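Local structure of glucokinase (Enterococcus faecalis, 2QM1) at residues G27-K32 with G307-V312; I9-G14 with I18-L23. The protein probably phosphorylates glucose at the expense of ATP, as a ROK-family glucokinase that carries bound zinc and magnesium ions. One frame throughout, in Å; residues are numbered along the deposited sequence. Where two conformers were deposited one is given.

How the contacts relate
From the N terminus, strand 7-13 runs out and strand 17-24 turns straight back beside it; contact 2 closes this short hairpin loop, with three residues between its segments. The chain then turns again into strand 29-36, the outermost strand on that side of the five-stranded sheet. There contact 1 opens a far larger loop of 274 residues, closed only when helix 310-318 returns. The two contacts therefore follow in series, neither nested nor crossed. The centres of contacts 1 and 2 are about 8 Å apart. Contact 2 ties strands 7-13 and 17-24, contact 1 ties strand 29-36 to the late helix, and backbone bonds of Gln30 and Gln31 to Ile22 link the two.

Contact 1: residues G27-K32 with G307-V312; sequences GVVQQK and GNEAGV
Lys32 and Glu309 join the edge strand 29-36 of the N-terminal sheet, in the actin-like ATPase fold of the ROK family, to the segment 307-312 that leads into the late helix 310-318. Lys32 NZ makes a salt bridge with Glu309 OE1 at 2.7 Å; the oxygen accepts on its anti lone pair, the one turned away from OE2. The two side chains meet at about a right angle. Glu309 reaches over with its chain extended beyond CG (chi2 -170°), which carries the carboxylate across to the strand. Lys32 is bent at chi3 (65°), and this bend folds the end of the lysine around the oxygen: CD also lies 3.2 Å from Glu309 OE1. Lys32 NZ is also 3.5 Å from Glu309 CG, so the amine sits beside the acid's chain as well as at its oxygen.

Between Val29 and Lys32 the backbone is irregular, because Gln30 and Gln31 both face Ile22 in a classic beta bulge. Gln31 OE1 is held by Arg57 NH2, while Val312 in the helix packs on Ala21 of strand 17-24. The contact is small and lies at the surface, away from the metal sites. Val29 sets its CG2 methyl against the other carboxylate oxygen, 4.0 Å from Glu309 OE2.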
ATOM      1  N   GLY B  27       2.819 -13.736  24.219  1.00 44.44           N
ATOM      2  CA  GLY B  27       3.977 -12.996  23.743  1.00 43.15           C
ATOM      3  C   GLY B  27       4.831 -12.299  24.784  1.00 43.38           C
ATOM      4  O   GLY B  27       5.475 -11.313  24.472  1.00 44.75           O
ATOM      5  N   VAL B  28       4.857 -12.822  26.009  1.00 42.41           N
ATOM      6  CA  VAL B  28       5.853 -12.462  27.020  1.00 41.39           C
ATOM      7  C   VAL B  28       7.069 -13.378  26.870  1.00 40.33           C
ATOM      8  O   VAL B  28       6.924 -14.592  26.852  1.00 40.65           O
ATOM      9  CB  VAL B  28       5.315 -12.662  28.445  1.00 40.77           C
ATOM     10  CG1 VAL B  28       6.305 -12.191  29.511  1.00 39.45           C
ATOM     11  CG2 VAL B  28       3.900 -12.021  28.608  1.00 42.95           C
ATOM     12  N   VAL B  29       8.249 -12.776  26.777  1.00 39.16           N
ATOM     13  CA  VAL B  29       9.509 -13.466  26.540  1.00 39.72           C
ATOM     14  C   VAL B  29       9.937 -14.233  27.812  1.00 40.07           C
ATOM     15  O   VAL B  29      10.071 -13.635  28.867  1.00 40.80           O
ATOM     16  CB  VAL B  29      10.635 -12.406  26.090  1.00 39.17           C
ATOM     17  CG1 VAL B  29      11.993 -13.075  25.856  1.00 39.40           C
ATOM     18  CG2 VAL B  29      10.231 -11.680  24.839  1.00 37.89           C
ATOM     19  N   GLN B  30      10.121 -15.553  27.727  1.00 40.88           N
ATOM     20  CA  GLN B  30      10.620 -16.338  28.855  1.00 40.50           C
ATOM     21  C   GLN B  30      12.168 -16.506  28.870  1.00 41.07           C
ATOM     22  O   GLN B  30      12.769 -16.454  29.942  1.00 40.85           O
ATOM     23  CB  GLN B  30       9.923 -17.706  28.876  1.00 42.03           C
ATOM     24  CG  GLN B  30       8.367 -17.652  29.004  1.00 41.74           C
ATOM     25  CD  GLN B  30       7.687 -19.031  28.964  1.00 44.41           C
ATOM     26  OE1 GLN B  30       8.225 -20.025  28.410  1.00 46.51           O
ATOM     27  NE2 GLN B  30       6.493 -19.090  29.511  1.00 43.89           N
ATOM     28  N   GLN B  31      12.797 -16.696  27.687  1.00 40.82           N
ATOM     29  CA  GLN B  31      14.272 -16.861  27.510  1.00 40.04           C
ATOM     30  C   GLN B  31      14.687 -16.328  26.177  1.00 39.77           C
ATOM     31  O   GLN B  31      13.911 -16.413  25.261  1.00 39.18           O
ATOM     32  CB  GLN B  31      14.699 -18.332  27.449  1.00 41.09           C
ATOM     33  CG  GLN B  31      13.651 -19.320  27.736  1.00 39.22           C
ATOM     34  CD  GLN B  31      14.198 -20.712  27.896  1.00 41.75           C
ATOM     35  OE1 GLN B  31      15.399 -20.964  27.705  1.00 39.54           O
ATOM     36  NE2 GLN B  31      13.316 -21.639  28.238  1.00 38.70           N
ATOM     37  N   LYS B  32      15.927 -15.817  26.072  1.00 39.48           N
ATOM     38  CA  LYS B  32      16.515 -15.364  24.817  1.00 40.18           C
ATOM     39  C   LYS B  32      17.906 -15.911  24.707  1.00 39.57           C
ATOM     40  O   LYS B  32      18.557 -16.115  25.723  1.00 38.71           O
ATOM     41  CB  LYS B  32      16.682 -13.824  24.795  1.00 41.87           C
ATOM     42  CG  LYS B  32      15.384 -12.994  24.958  1.00 40.21           C
ATOM     43  CD  LYS B  32      15.755 -11.549  25.234  1.00 41.41           C
ATOM     44  CE  LYS B  32      16.476 -10.894  24.067  1.00 44.22           C
ATOM     45  NZ  LYS B  32      16.610  -9.405  24.397  1.00 46.70           N
ATOM     46  N   GLY B 307      12.329  -2.077  20.474  1.00 43.41           N
ATOM     47  CA  GLY B 307      13.744  -2.166  20.109  1.00 43.47           C
ATOM     48  C   GLY B 307      13.974  -3.429  19.313  1.00 43.43           C
ATOM     49  O   GLY B 307      13.098  -3.843  18.507  1.00 42.24           O
ATOM     50  N   ASN B 308      15.108  -4.087  19.555  0.70 42.54           N
ATOM     51  CA  ASN B 308      15.476  -5.193  18.699  0.70 42.34           C
ATOM     52  C   ASN B 308      14.764  -6.502  19.039  0.70 42.95           C
ATOM     53  O   ASN B 308      14.993  -7.509  18.342  0.70 42.89           O
ATOM     54  CB  ASN B 308      16.989  -5.363  18.580  0.70 42.21           C
ATOM     55  CG  ASN B 308      17.668  -5.777  19.898  0.70 40.90           C
ATOM     56  OD1 ASN B 308      18.874  -5.967  19.940  0.70 45.23           O
ATOM     57  ND2 ASN B 308      16.915  -5.875  20.957  0.70 37.17           N
ATOM     58  N   GLU B 309      13.941  -6.494  20.101  1.00 42.36           N
ATOM     59  CA  GLU B 309      13.088  -7.668  20.424  1.00 43.21           C
ATOM     60  C   GLU B 309      11.869  -7.792  19.491  1.00 41.43           C
ATOM     61  O   GLU B 309      11.258  -8.857  19.446  1.00 42.58           O
ATOM     62  CB  GLU B 309      12.642  -7.701  21.906  1.00 42.47           C
ATOM     63  CG  GLU B 309      13.730  -8.116  22.877  1.00 45.29           C
ATOM     64  CD  GLU B 309      13.228  -8.392  24.298  1.00 47.15           C
ATOM     65  OE1 GLU B 309      14.029  -8.884  25.128  1.00 52.51           O
ATOM     66  OE2 GLU B 309      12.051  -8.098  24.597  1.00 54.90           O
ATOM     67  N   ALA B 310      11.506  -6.753  18.728  1.00 40.53           N
ATOM     68  CA  ALA B 310      10.303  -6.900  17.859  1.00 39.51           C
ATOM     69  C   ALA B 310      10.391  -8.087  16.941  1.00 39.51           C
ATOM     70  O   ALA B 310       9.375  -8.722  16.662  1.00 40.41           O
ATOM     71  CB  ALA B 310       9.980  -5.632  17.031  1.00 39.62           C
ATOM     72  N   GLY B 311      11.587  -8.388  16.449  1.00 38.64           N
ATOM     73  CA  GLY B 311      11.757  -9.500  15.497  1.00 38.54           C
ATOM     74  C   GLY B 311      11.322 -10.860  16.011  1.00 39.62           C
ATOM     75  O   GLY B 311      10.539 -11.568  15.362  1.00 40.93           O
ATOM     76  N   VAL B 312      11.850 -11.203  17.178  1.00 38.74           N
ATOM     77  CA  VAL B 312      11.621 -12.463  17.866  1.00 38.88           C
ATOM     78  C   VAL B 312      10.149 -12.591  18.365  1.00 38.84           C
ATOM     79  O   VAL B 312       9.509 -13.652  18.239  1.00 38.64           O
ATOM     80  CB  VAL B 312      12.807 -12.585  18.916  1.00 39.61           C
ATOM     81  CG1 VAL B 312      12.542 -11.978  20.338  1.00 36.39           C
ATOM     82  CG2 VAL B 312      13.547 -13.809  18.819  1.00 38.07           C
TER

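Contact 2: residues I9-G14 with I18-L23; sequences IGIDLG and IKFAIL
Asp12 and Lys19 face each other as a hydrogen-bonded antiparallel pair, their side chains alongside and pointing the same way. Asp12 N gives a nearly straight bond to Lys19 O, 2.7 Å with 178° at the hydrogen and in the carbonyl plane. The return bond from Lys19 N to Asp12 O is 2.9 Å long, but its donor sits above the carbonyl plane. A water also donates to Asp12 O and accepts a weak bond from Lys19 NZ. Beside the backbone pair, Asp12 OD2 and Lys19 NZ form a salt bridge at 3.3 Å; the lysine gets there by bending at chi3 and chi4, the last torsion being 72°.

Gly10 and Ala21 repeat the two-bond pattern further along. These strands form the beta hairpin that opens the N-terminal domain of this ASKHA-type kinase. The side chain of Asp12 lies about 10 Å from that of Asn116, a magnesium ligand.

The other face is apolar, its side chains lying side by side and pointing the same way. Leu13 CD1 lies 3.6 Å from Ile18 CG1. Ile11 sets CG2 against Ile18 CG2 and CG1 near CD1 of the Phe20 ring. Helix 46-60 packs on this face, Ile54 on Ile11 and Ile50 on Ile18. Trp33 stacks on the Phe20 ring, and strand 68-75 bonds to the far edge of strand 7-13 through Gly70, Gly72 and Gly74.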
ATOM      1  N   ILE B   9       8.208 -20.394  19.890  1.00 40.62           N
ATOM      2  CA  ILE B   9       9.592 -20.018  19.644  1.00 39.29           C
ATOM      3  C   ILE B   9       9.624 -18.984  18.508  1.00 39.01           C
ATOM      4  O   ILE B   9       8.997 -19.172  17.457  1.00 38.34           O
ATOM      5  CB  ILE B   9      10.461 -21.265  19.279  1.00 38.60           C
ATOM      6  CG1 ILE B   9      10.570 -22.222  20.472  1.00 38.50           C
ATOM      7  CG2 ILE B   9      11.901 -20.804  18.782  1.00 40.75           C
ATOM      8  CD1 ILE B   9      11.033 -23.664  20.139  1.00 36.19           C
ATOM      9  N   GLY B  10      10.359 -17.898  18.716  1.00 38.64           N
ATOM     10  CA  GLY B  10      10.634 -16.959  17.602  1.00 38.65           C
ATOM     11  C   GLY B  10      12.108 -16.953  17.220  1.00 39.29           C
ATOM     12  O   GLY B  10      12.965 -17.057  18.075  1.00 39.63           O
ATOM     13  N   ILE B  11      12.388 -16.855  15.926  1.00 39.02           N
ATOM     14  CA  ILE B  11      13.757 -16.806  15.417  1.00 38.56           C
ATOM     15  C   ILE B  11      13.884 -15.523  14.624  1.00 39.62           C
ATOM     16  O   ILE B  11      13.053 -15.232  13.747  1.00 39.95           O
ATOM     17  CB  ILE B  11      14.105 -18.006  14.519  1.00 38.21           C
ATOM     18  CG1 ILE B  11      13.931 -19.315  15.315  1.00 39.34           C
ATOM     19  CG2 ILE B  11      15.551 -17.830  13.913  1.00 36.94           C
ATOM     20  CD1 ILE B  11      13.514 -20.616  14.472  1.00 37.07           C
ATOM     21  N   ASP B  12      14.934 -14.777  14.946  1.00 39.77           N
ATOM     22  CA  ASP B  12      15.282 -13.573  14.233  1.00 40.48           C
ATOM     23  C   ASP B  12      16.649 -13.780  13.528  1.00 40.58           C
ATOM     24  O   ASP B  12      17.722 -13.568  14.100  1.00 38.67           O
ATOM     25  CB  ASP B  12      15.219 -12.392  15.215  1.00 40.84           C
ATOM     26  CG  ASP B  12      15.615 -11.086  14.592  1.00 44.36           C
ATOM     27  OD1 ASP B  12      15.951 -11.095  13.396  1.00 46.87           O
ATOM     28  OD2 ASP B  12      15.614 -10.049  15.317  1.00 46.73           O
ATOM     29  N   LEU B  13      16.569 -14.201  12.268  1.00 41.65           N
ATOM     30  CA  LEU B  13      17.742 -14.556  11.456  1.00 42.14           C
ATOM     31  C   LEU B  13      18.298 -13.301  10.786  1.00 43.91           C
ATOM     32  O   LEU B  13      17.668 -12.767   9.868  1.00 43.97           O
ATOM     33  CB  LEU B  13      17.352 -15.593  10.365  1.00 41.29           C
ATOM     34  CG  LEU B  13      18.384 -15.855   9.246  1.00 39.70           C
ATOM     35  CD1 LEU B  13      19.749 -16.312   9.789  1.00 42.92           C
ATOM     36  CD2 LEU B  13      17.919 -16.812   8.072  1.00 42.09           C
ATOM     37  N   GLY B  14      19.464 -12.826  11.241  1.00 45.59           N
ATOM     38  CA  GLY B  14      20.093 -11.633  10.648  1.00 47.20           C
ATOM     39  C   GLY B  14      21.421 -11.941   9.973  1.00 47.99           C
ATOM     40  O   GLY B  14      21.973 -13.014  10.162  1.00 48.17           O
ATOM     41  N   ILE B  18      21.910 -14.679  14.811  1.00 41.51           N
ATOM     42  CA  ILE B  18      20.591 -15.317  14.773  1.00 40.34           C
ATOM     43  C   ILE B  18      20.146 -15.298  16.229  1.00 39.30           C
ATOM     44  O   ILE B  18      20.860 -15.815  17.107  1.00 36.86           O
ATOM     45  CB  ILE B  18      20.630 -16.810  14.250  1.00 39.37           C
ATOM     46  CG1 ILE B  18      21.428 -16.928  12.930  1.00 38.35           C
ATOM     47  CG2 ILE B  18      19.168 -17.375  14.132  1.00 39.54           C
ATOM     48  CD1 ILE B  18      21.637 -18.399  12.438  1.00 41.57           C
ATOM     49  N   LYS B  19      19.003 -14.667  16.482  1.00 38.57           N
ATOM     50  CA  LYS B  19      18.483 -14.542  17.831  1.00 38.57           C
ATOM     51  C   LYS B  19      17.249 -15.425  17.978  1.00 38.05           C
ATOM     52  O   LYS B  19      16.474 -15.512  17.051  1.00 38.02           O
ATOM     53  CB  LYS B  19      18.064 -13.122  18.081  1.00 38.20           C
ATOM     54  CG  LYS B  19      19.158 -12.133  17.904  1.00 41.73           C
ATOM     55  CD  LYS B  19      18.855 -10.952  18.774  1.00 47.09           C
ATOM     56  CE  LYS B  19      19.281  -9.687  18.143  1.00 47.83           C
ATOM     57  NZ  LYS B  19      18.307  -9.450  17.037  1.00 49.97           N
ATOM     58  N   PHE B  20      17.080 -16.026  19.157  1.00 37.02           N
ATOM     59  CA  PHE B  20      15.953 -16.915  19.465  1.00 37.34           C
ATOM     60  C   PHE B  20      15.273 -16.408  20.716  1.00 37.91           C
ATOM     61  O   PHE B  20      15.924 -15.765  21.581  1.00 36.43           O
ATOM     62  CB  PHE B  20      16.452 -18.319  19.747  1.00 36.86           C
ATOM     63  CG  PHE B  20      17.330 -18.887  18.683  1.00 35.71           C
ATOM     64  CD1 PHE B  20      16.827 -19.797  17.772  1.00 37.77           C
ATOM     65  CD2 PHE B  20      18.678 -18.553  18.614  1.00 40.05           C
ATOM     66  CE1 PHE B  20      17.647 -20.338  16.781  1.00 40.30           C
ATOM     67  CE2 PHE B  20      19.501 -19.082  17.605  1.00 41.80           C
ATOM     68  CZ  PHE B  20      18.989 -19.989  16.706  1.00 39.80           C
ATOM     69  N   ALA B  21      13.969 -16.657  20.810  1.00 37.05           N
ATOM     70  CA  ALA B  21      13.301 -16.510  22.098  1.00 38.26           C
ATOM     71  C   ALA B  21      12.237 -17.548  22.221  1.00 38.50           C
ATOM     72  O   ALA B  21      11.716 -18.006  21.213  1.00 38.63           O
ATOM     73  CB  ALA B  21      12.677 -15.145  22.269  1.00 36.31           C
ATOM     74  N   ILE B  22      11.911 -17.837  23.479  1.00 38.33           N
ATOM     75  CA  ILE B  22      10.789 -18.639  23.870  1.00 39.25           C
ATOM     76  C   ILE B  22       9.845 -17.740  24.635  1.00 39.23           C
ATOM     77  O   ILE B  22      10.237 -17.022  25.563  1.00 37.90           O
ATOM     78  CB  ILE B  22      11.210 -19.832  24.722  1.00 39.45           C
ATOM     79  CG1 ILE B  22      11.974 -20.852  23.859  1.00 37.68           C
ATOM     80  CG2 ILE B  22       9.996 -20.482  25.326  1.00 40.75           C
ATOM     81  CD1 ILE B  22      12.778 -21.791  24.671  1.00 37.81           C
ATOM     82  N   LEU B  23       8.586 -17.786  24.230  1.00 38.57           N
ATOM     83  CA  LEU B  23       7.641 -16.830  24.735  1.00 38.97           C
ATOM     84  C   LEU B  23       6.395 -17.545  25.161  1.00 39.05           C
ATOM     85  O   LEU B  23       6.132 -18.650  24.684  1.00 39.02           O
ATOM     86  CB  LEU B  23       7.303 -15.837  23.608  1.00 37.89           C
ATOM     87  CG  LEU B  23       8.365 -14.857  23.092  1.00 41.34           C
ATOM     88  CD1 LEU B  23       9.129 -15.401  21.902  1.00 41.33           C
ATOM     89  CD2 LEU B  23       7.736 -13.523  22.674  1.00 41.69           C
TER
HETATM   90  O   HOH W   1      19.361 -11.270  14.389  1.00 27.38           O